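PDB 2HDW: uncharacterized protein PA2218 from Pseudomonas aeruginosa, which is of unknown function but adopts an alpha/beta hydrolase fold and is probably a hydrolase. Local coordinates for residues 358-361 with 362-366; 113-116 with 117-121; 157-160 with 161-165; 54-57 with 58-62. All blocks are in the same frame, centred on the assembly; numbering follows the deposited sequence.

Overall arrangement
From the N terminus, contact 4 (54-62) comes first, a loop folded back on itself ahead of strand 66-74. Contact 2 (113-121) follows on helix 112-122, contact 3 (157-165) on helix 148-164, and contact 1 (358-366) on the C-terminal helix 356-366. Each closes only a short local turn, so the four run in series and none nests or crosses. Phe60 of contact 4 packs on Gly114 and Leu115 of contact 2, while Met120 of contact 2 reaches Ile359 and Ala360 of contact 1. Contact 3 lies on the other side of the central sheet, its nearest atoms about 8 Å from those of contact 2.

Contact 1 of 4, residues 358-361 with 362-366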
loop_
_atom_site.group_PDB
_atom_site.type_symbol
_atom_site.label_atom_id
_atom_site.label_comp_id
_atom_site.label_asym_id
_atom_site.label_seq_id
_atom_site.Cartn_x
_atom_site.Cartn_y
_atom_site.Cartn_z
ATOM N N ARG A 358 4.265 15.265 -11.604
ATOM C CA ARG A 358 5.326 14.333 -11.974
ATOM C C ARG A 358 4.847 12.898 -12.070
ATOM O O ARG A 358 5.299 12.148 -12.927
ATOM C CB ARG A 358 6.467 14.400 -10.962
ATOM C CG ARG A 358 7.734 15.055 -11.481
ATOM C CD ARG A 358 8.760 14.035 -11.960
ATOM N NE ARG A 358 8.338 13.291 -13.140
ATOM C CZ ARG A 358 9.080 12.364 -13.745
ATOM N NH1 ARG A 358 10.286 12.072 -13.277
ATOM N NH2 ARG A 358 8.615 11.724 -14.816
ATOM N N ILE A 359 3.956 12.502 -11.171
ATOM C CA ILE A 359 3.439 11.147 -11.200
ATOM C C ILE A 359 2.588 10.959 -12.459
ATOM O O ILE A 359 2.736 9.964 -13.166
ATOM C CB ILE A 359 2.616 10.838 -9.930
ATOM C CG1 ILE A 359 3.533 10.903 -8.699
ATOM C CG2 ILE A 359 1.979 9.465 -10.045
ATOM C CD1 ILE A 359 2.829 10.690 -7.369
ATOM N N ALA A 360 1.718 11.924 -12.750
ATOM C CA ALA A 360 0.873 11.851 -13.939
ATOM C C ALA A 360 1.750 11.888 -15.196
ATOM O O ALA A 360 1.535 11.124 -16.145
ATOM C CB ALA A 360 -0.116 13.021 -13.955
ATOM N N GLY A 361 2.732 12.787 -15.199
ATOM C CA GLY A 361 3.626 12.905 -16.338
ATOM C C GLY A 361 4.381 11.608 -16.563
ATOM O O GLY A 361 4.602 11.189 -17.700
ATOM N N PHE A 362 4.780 10.970 -15.469
ATOM C CA PHE A 362 5.505 9.706 -15.525
ATOM C C PHE A 362 4.661 8.639 -16.225
ATOM O O PHE A 362 5.108 8.008 -17.186
ATOM C CB PHE A 362 5.836 9.248 -14.102
ATOM C CG PHE A 362 6.501 7.901 -14.025
ATOM C CD1 PHE A 362 7.854 7.760 -14.308
ATOM C CD2 PHE A 362 5.781 6.782 -13.618
ATOM C CE1 PHE A 362 8.486 6.520 -14.180
ATOM C CE2 PHE A 362 6.402 5.533 -13.487
ATOM C CZ PHE A 362 7.757 5.405 -13.767
ATOM N N PHE A 363 3.440 8.435 -15.741
ATOM C CA PHE A 363 2.579 7.428 -16.343
ATOM C C PHE A 363 2.089 7.824 -17.730
ATOM O O PHE A 363 1.861 6.957 -18.565
ATOM C CB PHE A 363 1.397 7.104 -15.424
ATOM C CG PHE A 363 1.783 6.307 -14.204
ATOM C CD1 PHE A 363 2.378 5.056 -14.337
ATOM C CD2 PHE A 363 1.550 6.806 -12.924
ATOM C CE1 PHE A 363 2.736 4.305 -13.212
ATOM C CE2 PHE A 363 1.903 6.067 -11.789
ATOM C CZ PHE A 363 2.496 4.816 -11.935
ATOM N N ASP A 364 1.928 9.121 -17.986
ATOM C CA ASP A 364 1.486 9.547 -19.317
ATOM C C ASP A 364 2.488 9.049 -20.355
ATOM O O ASP A 364 2.111 8.570 -21.421
ATOM C CB ASP A 364 1.384 11.075 -19.425
ATOM C CG ASP A 364 0.096 11.625 -18.826
ATOM O OD1 ASP A 364 -0.960 10.971 -18.975
ATOM O OD2 ASP A 364 0.135 12.718 -18.217
ATOM N N GLU A 365 3.771 9.159 -20.035
ATOM C CA GLU A 365 4.798 8.719 -20.963
ATOM C C GLU A 365 4.929 7.210 -21.049
ATOM O O GLU A 365 4.974 6.644 -22.140
ATOM C CB GLU A 365 6.164 9.279 -20.581
ATOM C CG GLU A 365 7.211 8.941 -21.628
ATOM C CD GLU A 365 8.621 9.153 -21.155
ATOM O OE1 GLU A 365 8.895 10.211 -20.549
ATOM O OE2 GLU A 365 9.461 8.262 -21.404
ATOM N N HIS A 366 4.982 6.556 -19.898
ATOM C CA HIS A 366 5.174 5.114 -19.866
ATOM C C HIS A 366 3.960 4.219 -20.086
ATOM O O HIS A 366 4.113 3.035 -20.383
ATOM C CB HIS A 366 5.884 4.741 -18.565
ATOM C CG HIS A 366 7.189 5.450 -18.381
ATOM N ND1 HIS A 366 8.211 5.374 -19.303
ATOM C CD2 HIS A 366 7.630 6.268 -17.396
ATOM C CE1 HIS A 366 9.225 6.115 -18.893
ATOM N NE2 HIS A 366 8.898 6.667 -17.739
#
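The carbonyls of Arg358 to Gly361 accept from the backbone N of Phe362 to Glu365 in four consecutive i to i+4 hydrogen bonds. The tightest is Asp364 N to Ala360 O at 2.7 Å, and the straightest is Phe363 N to Ile359 O, with an angle of 170° at the hydrogen. The Gly361 carbonyl accepts from Glu365 N at 3.2 Å, as in any regular turn.

The apolar contacts lie on the side turned to the core. Ile359 and Phe363, one turn apart, run side by side in the same direction, and the methyl CG2 of Ile359 rests 3.8 Å from CE2 of the Phe363 ring. Both side chains are apolar and buried against Ile176 of strand 173-178, which is why these residue types suit the place. Here helix 356-366, the last of this alpha/beta hydrolase fold, lies on the central sheet. CG anti to the backbone N (chi1 176°) carries the Phe362 ring out from the helix, toward Val199 and Leu310, and His366 CD2 sits 3.3 Å above the plane of that ring, toward the rim.

Polar side chains occupy the outer flank. The Arg358 guanidinium folds back so that NH2 comes 3.8 Å from Phe362 CB and lies near the ring plane, at its edge, with the two planes 71° apart. The other terminal nitrogen, NH1, forms a salt bridge with Glu335. Asp364 OD2 approaches Ala360 O to 3.0 Å, but both are acceptors and the approach is no hydrogen bond.

Contact 2 of 4, residues 113-116 with 117-121; sequences SGLY and AQTMA
The flat carbonyl group of Leu115 is met on both faces of its plane by Thr119: the backbone N from one face at 3.1 Å, the hydroxyl OG1 from the other at 2.6 Å. The Tyr116 ring, the aromatic group of this turn, stands clear of residues 117-121 and meets the ring of Phe356 edge-to-face. Both features belong to helix 112-122, the crossover helix of the beta-alpha-beta unit between strands 96-102 and 126-130 in the alpha/beta hydrolase fold.

Threonine suits its place because its hydroxyl lies beside the backbone N (chi1 -57°), where it can reach back to the carbonyl one turn earlier. A buried hydroxyl is thereby satisfied within its own helix. Leu115 runs alongside Thr119, its CD1 4.0 Å from OG1.

The other backbone bonds are regular: Ala117 N to Ser113 O, Gln118 N to Gly114 O and Met120 N to Tyr116 O. Ala117 is small where the helix lies on the sheet, touching Ile101 and Ala129, and Gly114 leaves room for the ring of Phe60. The OH of the buried Tyr116 is satisfied by hydrogen bonds with Leu347 O and Ser201 OG. Met120, bent at chi2 and chi3, threads its flexible thioether toward Ile359 and Ala360 of helix 356-366, while its CG lies 3.3 Å from Tyr116 O.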
loop_
_atom_site.group_PDB
_atom_site.type_symbol
_atom_site.label_atom_id
_atom_site.label_comp_id
_atom_site.label_asym_id
_atom_site.label_seq_id
_atom_site.Cartn_x
_atom_site.Cartn_y
_atom_site.Cartn_z
ATOM N N SER A 113 -4.492 5.950 -0.203
ATOM C CA SER A 113 -4.595 5.352 -1.534
ATOM C C SER A 113 -5.807 5.898 -2.289
ATOM O O SER A 113 -5.744 6.136 -3.496
ATOM C CB SER A 113 -4.664 3.818 -1.450
ATOM O OG SER A 113 -5.759 3.372 -0.665
ATOM N N GLY A 114 -6.908 6.097 -1.574
ATOM C CA GLY A 114 -8.105 6.631 -2.198
ATOM C C GLY A 114 -7.874 8.042 -2.702
ATOM O O GLY A 114 -8.297 8.395 -3.806
ATOM N N LEU A 115 -7.208 8.862 -1.892
ATOM C CA LEU A 115 -6.911 10.239 -2.280
ATOM C C LEU A 115 -6.057 10.236 -3.549
ATOM O O LEU A 115 -6.282 11.029 -4.464
ATOM C CB LEU A 115 -6.158 10.958 -1.159
ATOM C CG LEU A 115 -5.638 12.358 -1.490
ATOM C CD1 LEU A 115 -6.807 13.289 -1.760
ATOM C CD2 LEU A 115 -4.818 12.876 -0.320
ATOM N N TYR A 116 -5.069 9.345 -3.597
ATOM C CA TYR A 116 -4.205 9.233 -4.771
ATOM C C TYR A 116 -5.010 8.800 -5.998
ATOM O O TYR A 116 -4.886 9.393 -7.069
ATOM C CB TYR A 116 -3.095 8.208 -4.534
ATOM C CG TYR A 116 -1.833 8.757 -3.909
ATOM C CD1 TYR A 116 -1.808 9.193 -2.580
ATOM C CD2 TYR A 116 -0.649 8.800 -4.635
ATOM C CE1 TYR A 116 -0.616 9.653 -1.994
ATOM C CE2 TYR A 116 0.535 9.251 -4.064
ATOM C CZ TYR A 116 0.548 9.671 -2.751
ATOM O OH TYR A 116 1.742 10.085 -2.203
ATOM N N ALA A 117 -5.829 7.763 -5.833
ATOM C CA ALA A 117 -6.643 7.241 -6.931
ATOM C C ALA A 117 -7.593 8.277 -7.525
ATOM O O ALA A 117 -7.702 8.400 -8.745
ATOM C CB ALA A 117 -7.433 6.014 -6.464
ATOM N N GLN A 118 -8.289 9.019 -6.670
ATOM C CA GLN A 118 -9.212 10.023 -7.175
ATOM C C GLN A 118 -8.466 11.143 -7.888
ATOM O O GLN A 118 -8.894 11.612 -8.940
ATOM C CB GLN A 118 -10.056 10.620 -6.045
ATOM C CG GLN A 118 -11.125 11.568 -6.576
ATOM C CD GLN A 118 -12.080 12.064 -5.515
ATOM O OE1 GLN A 118 -11.717 12.871 -4.660
ATOM N NE2 GLN A 118 -13.311 11.587 -5.568
ATOM N N THR A 119 -7.350 11.566 -7.302
ATOM C CA THR A 119 -6.545 12.639 -7.867
ATOM C C THR A 119 -5.997 12.246 -9.232
ATOM O O THR A 119 -6.010 13.045 -10.167
ATOM C CB THR A 119 -5.367 12.995 -6.939
ATOM O OG1 THR A 119 -5.872 13.360 -5.652
ATOM C CG2 THR A 119 -4.563 14.162 -7.506
ATOM N N MET A 120 -5.522 11.013 -9.354
ATOM C CA MET A 120 -4.979 10.574 -10.632
ATOM C C MET A 120 -6.097 10.362 -11.652
ATOM O O MET A 120 -5.881 10.486 -12.858
ATOM C CB MET A 120 -4.141 9.310 -10.441
ATOM C CG MET A 120 -2.830 9.578 -9.689
ATOM S SD MET A 120 -1.728 10.760 -10.539
ATOM C CE MET A 120 -1.335 9.843 -11.913
ATOM N N ALA A 121 -7.299 10.063 -11.166
ATOM C CA ALA A 121 -8.445 9.890 -12.057
ATOM C C ALA A 121 -8.794 11.264 -12.640
ATOM O O ALA A 121 -9.289 11.367 -13.760
ATOM C CB ALA A 121 -9.625 9.330 -11.293
#

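Contact 3 of 4, residues 157-160 with 161-165; sequences AAVD and FISLL
Val159 O takes two hydrogen bonds from Ser163, one from the backbone N at 3.0 Å and one from the hydroxyl OG at 2.6 Å. The bonds belong to the C-terminal part of helix 148-164, which in this alpha/beta hydrolase fold links strand 126-130 to the parallel strand 173-178 and packs on the sheet. The two donors come from opposite faces of the carbonyl plane, with OG tilted 35° from it. Serine fits because its OG, set beside the backbone N (chi1 -68°), folds back on the preceding turn, so the buried hydroxyl is satisfied within its own helix. The methyl CG1 of Val159 lies 3.7 Å from OG.

Two further amides are taken up one turn back. Ile162 N points to Ala158 O at 3.0 Å with a nearly straight bond of 174°, whereas Phe161 N reaches Ala157 O over a longer 3.3 Å. Leu164 N bonds instead to Phe161 O, three residues behind.

In the partly exposed Asp160, CB points away from residues 161-165 and OD1 makes a salt bridge with Arg194, a pairing that suits a charge at the border of the core. Apolar groups cover the sheet: Ala158 and Ile162 both touch Val100, Ile162 also meets Leu128, and the Phe161 ring lies against that of Phe73. Small Ala158 lets the helix come close there. Ile162 CG2 rests 3.4 Å from Val159 O, and on the outer side Leu164 CG lies 3.5 Å from Asp160 O.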
loop_
_atom_site.group_PDB
_atom_site.type_symbol
_atom_site.label_atom_id
_atom_site.label_comp_id
_atom_site.label_asym_id
_atom_site.label_seq_id
_atom_site.Cartn_x
_atom_site.Cartn_y
_atom_site.Cartn_z
ATOM N N ALA A 157 -3.937 -9.079 -8.266
ATOM C CA ALA A 157 -5.348 -9.440 -8.317
ATOM C C ALA A 157 -6.107 -8.180 -8.728
ATOM O O ALA A 157 -7.113 -8.252 -9.438
ATOM C CB ALA A 157 -5.825 -9.921 -6.953
ATOM N N ALA A 158 -5.608 -7.029 -8.277
ATOM C CA ALA A 158 -6.220 -5.745 -8.603
ATOM C C ALA A 158 -5.978 -5.437 -10.079
ATOM O O ALA A 158 -6.860 -4.918 -10.768
ATOM C CB ALA A 158 -5.637 -4.638 -7.724
ATOM N N VAL A 159 -4.785 -5.766 -10.570
ATOM C CA VAL A 159 -4.465 -5.542 -11.972
ATOM C C VAL A 159 -5.366 -6.448 -12.815
ATOM O O VAL A 159 -5.806 -6.061 -13.901
ATOM C CB VAL A 159 -2.979 -5.850 -12.265
ATOM C CG1 VAL A 159 -2.715 -5.800 -13.767
ATOM C CG2 VAL A 159 -2.095 -4.830 -11.548
ATOM N N ASP A 160 -5.642 -7.652 -12.310
ATOM C CA ASP A 160 -6.522 -8.587 -13.010
ATOM C C ASP A 160 -7.877 -7.927 -13.289
ATOM O O ASP A 160 -8.418 -8.027 -14.394
ATOM C CB ASP A 160 -6.789 -9.842 -12.165
ATOM C CG ASP A 160 -5.646 -10.841 -12.194
ATOM O OD1 ASP A 160 -4.667 -10.640 -12.943
ATOM O OD2 ASP A 160 -5.739 -11.850 -11.457
ATOM N N PHE A 161 -8.425 -7.265 -12.278
ATOM C CA PHE A 161 -9.730 -6.632 -12.411
ATOM C C PHE A 161 -9.742 -5.393 -13.286
ATOM O O PHE A 161 -10.524 -5.299 -14.230
ATOM C CB PHE A 161 -10.295 -6.268 -11.039
ATOM C CG PHE A 161 -11.653 -5.628 -11.105
ATOM C CD1 PHE A 161 -12.793 -6.406 -11.256
ATOM C CD2 PHE A 161 -11.783 -4.245 -11.067
ATOM C CE1 PHE A 161 -14.050 -5.815 -11.371
ATOM C CE2 PHE A 161 -13.034 -3.642 -11.182
ATOM C CZ PHE A 161 -14.168 -4.431 -11.335
ATOM N N ILE A 162 -8.877 -4.440 -12.968
ATOM C CA ILE A 162 -8.815 -3.197 -13.721
ATOM C C ILE A 162 -8.585 -3.473 -15.210
ATOM O O ILE A 162 -9.092 -2.749 -16.064
ATOM C CB ILE A 162 -7.708 -2.267 -13.137
ATOM C CG1 ILE A 162 -8.000 -0.809 -13.498
ATOM C CG2 ILE A 162 -6.334 -2.674 -13.659
ATOM C CD1 ILE A 162 -7.320 0.184 -12.576
ATOM N N SER A 163 -7.854 -4.544 -15.506
ATOM C CA SER A 163 -7.529 -4.950 -16.878
ATOM C C SER A 163 -8.708 -5.330 -17.754
ATOM O O SER A 163 -8.685 -5.091 -18.962
ATOM C CB SER A 163 -6.566 -6.144 -16.873
ATOM O OG SER A 163 -5.296 -5.778 -16.385
ATOM N N LEU A 164 -9.723 -5.943 -17.160
ATOM C CA LEU A 164 -10.882 -6.384 -17.921
ATOM C C LEU A 164 -11.968 -5.329 -18.113
ATOM O O LEU A 164 -12.957 -5.577 -18.805
ATOM C CB LEU A 164 -11.486 -7.632 -17.269
ATOM C CG LEU A 164 -10.508 -8.794 -17.043
ATOM C CD1 LEU A 164 -11.295 -10.037 -16.648
ATOM C CD2 LEU A 164 -9.692 -9.062 -18.309
ATOM N N LEU A 165 -11.787 -4.158 -17.508
ATOM C CA LEU A 165 -12.764 -3.084 -17.637
ATOM C C LEU A 165 -12.889 -2.615 -19.084
ATOM O O LEU A 165 -11.890 -2.432 -19.780
ATOM C CB LEU A 165 -12.382 -1.894 -16.753
ATOM C CG LEU A 165 -12.507 -2.099 -15.244
ATOM C CD1 LEU A 165 -12.057 -0.843 -14.534
ATOM C CD2 LEU A 165 -13.949 -2.427 -14.878
#

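Contact 4 of 4, residues 54-57 with 58-62; sequences QEWD and KTFPL
Between Trp56 and Lys58, Asp57 takes a turn-like backbone conformation (phi -107°, psi 29°), and the chain to Leu62 wraps round the Trp56 indole without regular helix or strand. The indole NE1 gives a hydrogen bond of 2.8 Å to Phe60 O, which lies at the ring edge near the indole plane, while NE1 itself lies in the plane of that carbonyl. The in-plane bond, together with the packing on both faces, restricts the turning of the indole.

Lys58 lays its aliphatic chain across one face, its CD 3.6 Å from the centroid of the six-membered ring of Trp56; Leu62 puts CB 3.8 Å from the same centroid on the opposite face, and both are CH-pi contacts. A long lysine suits this place, since its methylenes cover the ring and its ammonium passes beyond. The Phe60 ring takes the indole edge against its face, an offset edge-to-face pair with centroids 5.8 Å apart and planes at 83°.

Lys58 NZ donates to two waters, one held by Glu55 O and the other by Asp57 OD1. Asp57 OD1 and Lys58 NZ stand 4.2 Å apart, too far for a salt bridge, so the second water joins them; NZ makes a salt bridge with Asp84, and Asp57 OD2 one with Arg276 and a hydrogen bond with His274. Lys58 N is buried without a partner. The loop lies over the first two turns of helix 112-122, where Phe60 packs on Leu115 and Gln118, and beside strands 66-74 and 80-88, whose His68 and Tyr86 touch Trp56.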
loop_
_atom_site.group_PDB
_atom_site.type_symbol
_atom_site.label_atom_id
_atom_site.label_comp_id
_atom_site.label_asym_id
_atom_site.label_seq_id
_atom_site.Cartn_x
_atom_site.Cartn_y
_atom_site.Cartn_z
ATOM N N GLN A 54 -22.261 2.255 1.355
ATOM C CA GLN A 54 -22.538 3.206 0.288
ATOM C C GLN A 54 -22.319 4.628 0.789
ATOM O O GLN A 54 -22.342 5.583 0.016
ATOM C CB GLN A 54 -23.974 3.044 -0.210
ATOM C CG GLN A 54 -24.253 1.691 -0.843
ATOM C CD GLN A 54 -23.205 1.303 -1.872
ATOM O OE1 GLN A 54 -22.261 0.572 -1.567
ATOM N NE2 GLN A 54 -23.359 1.803 -3.093
ATOM N N GLU A 55 -22.103 4.762 2.093
ATOM C CA GLU A 55 -21.864 6.071 2.681
ATOM C C GLU A 55 -20.503 6.556 2.203
ATOM O O GLU A 55 -19.563 5.764 2.101
ATOM C CB GLU A 55 -21.853 5.973 4.208
ATOM C CG GLU A 55 -23.137 5.435 4.807
ATOM C CD GLU A 55 -24.332 6.308 4.480
ATOM O OE1 GLU A 55 -24.302 7.510 4.827
ATOM O OE2 GLU A 55 -25.301 5.796 3.878
ATOM N N TRP A 56 -20.391 7.843 1.885
ATOM C CA TRP A 56 -19.103 8.369 1.466
ATOM C C TRP A 56 -18.325 8.617 2.750
ATOM O O TRP A 56 -18.437 9.678 3.372
ATOM C CB TRP A 56 -19.249 9.674 0.675
ATOM C CG TRP A 56 -17.914 10.199 0.220
ATOM C CD1 TRP A 56 -17.171 11.183 0.807
ATOM C CD2 TRP A 56 -17.127 9.699 -0.867
ATOM N NE1 TRP A 56 -15.967 11.326 0.154
ATOM C CE2 TRP A 56 -15.914 10.425 -0.877
ATOM C CE3 TRP A 56 -17.326 8.700 -1.833
ATOM C CZ2 TRP A 56 -14.906 10.186 -1.815
ATOM C CZ3 TRP A 56 -16.320 8.461 -2.766
ATOM C CH2 TRP A 56 -15.126 9.202 -2.749
ATOM N N ASP A 57 -17.551 7.617 3.156
ATOM C CA ASP A 57 -16.767 7.704 4.380
ATOM C C ASP A 57 -15.271 7.865 4.099
ATOM O O ASP A 57 -14.435 7.438 4.896
ATOM C CB ASP A 57 -17.014 6.454 5.235
ATOM C CG ASP A 57 -16.530 5.178 4.566
ATOM O OD1 ASP A 57 -16.554 5.099 3.318
ATOM O OD2 ASP A 57 -16.133 4.243 5.290
ATOM N N LYS A 58 -14.938 8.476 2.964
ATOM C CA LYS A 58 -13.538 8.700 2.612
ATOM C C LYS A 58 -12.981 9.850 3.455
ATOM O O LYS A 58 -13.740 10.632 4.040
ATOM C CB LYS A 58 -13.396 9.032 1.120
ATOM C CG LYS A 58 -13.265 7.818 0.178
ATOM C CD LYS A 58 -14.507 6.934 0.170
ATOM C CE LYS A 58 -14.388 5.822 -0.877
ATOM N NZ LYS A 58 -15.484 4.808 -0.762
ATOM N N THR A 59 -11.657 9.946 3.511
ATOM C CA THR A 59 -10.982 10.985 4.278
ATOM C C THR A 59 -10.788 12.241 3.434
ATOM O O THR A 59 -10.078 13.162 3.831
ATOM C CB THR A 59 -9.608 10.504 4.765
ATOM O OG1 THR A 59 -8.872 9.977 3.656
ATOM C CG2 THR A 59 -9.761 9.429 5.831
ATOM N N PHE A 60 -11.423 12.259 2.265
ATOM C CA PHE A 60 -11.342 13.383 1.343
ATOM C C PHE A 60 -12.692 13.473 0.639
ATOM O O PHE A 60 -13.413 12.480 0.542
ATOM C CB PHE A 60 -10.222 13.138 0.331
ATOM C CG PHE A 60 -10.331 11.819 -0.370
ATOM C CD1 PHE A 60 -11.094 11.690 -1.523
ATOM C CD2 PHE A 60 -9.723 10.686 0.165
ATOM C CE1 PHE A 60 -11.255 10.449 -2.135
ATOM C CE2 PHE A 60 -9.880 9.442 -0.436
ATOM C CZ PHE A 60 -10.649 9.326 -1.589
ATOM N N PRO A 61 -13.049 14.660 0.126
ATOM C CA PRO A 61 -14.338 14.822 -0.557
ATOM C C PRO A 61 -14.377 14.174 -1.931
ATOM O O PRO A 61 -13.357 14.075 -2.615
ATOM C CB PRO A 61 -14.497 16.345 -0.658
ATOM C CG PRO A 61 -13.482 16.904 0.318
ATOM C CD PRO A 61 -12.336 15.945 0.187
ATOM N N LEU A 62 -15.568 13.743 -2.333
ATOM C CA LEU A 62 -15.759 13.132 -3.639
ATOM C C LEU A 62 -15.601 14.223 -4.698
ATOM O O LEU A 62 -16.152 15.313 -4.560
ATOM C CB LEU A 62 -17.158 12.517 -3.729
ATOM C CG LEU A 62 -17.597 11.951 -5.081
ATOM C CD1 LEU A 62 -16.679 10.811 -5.513
ATOM C CD2 LEU A 62 -19.030 11.463 -4.959
HETATM O O HOH W 1 -18.254 5.420 -0.655
HETATM O O HOH W 2 -15.803 3.268 1.580
#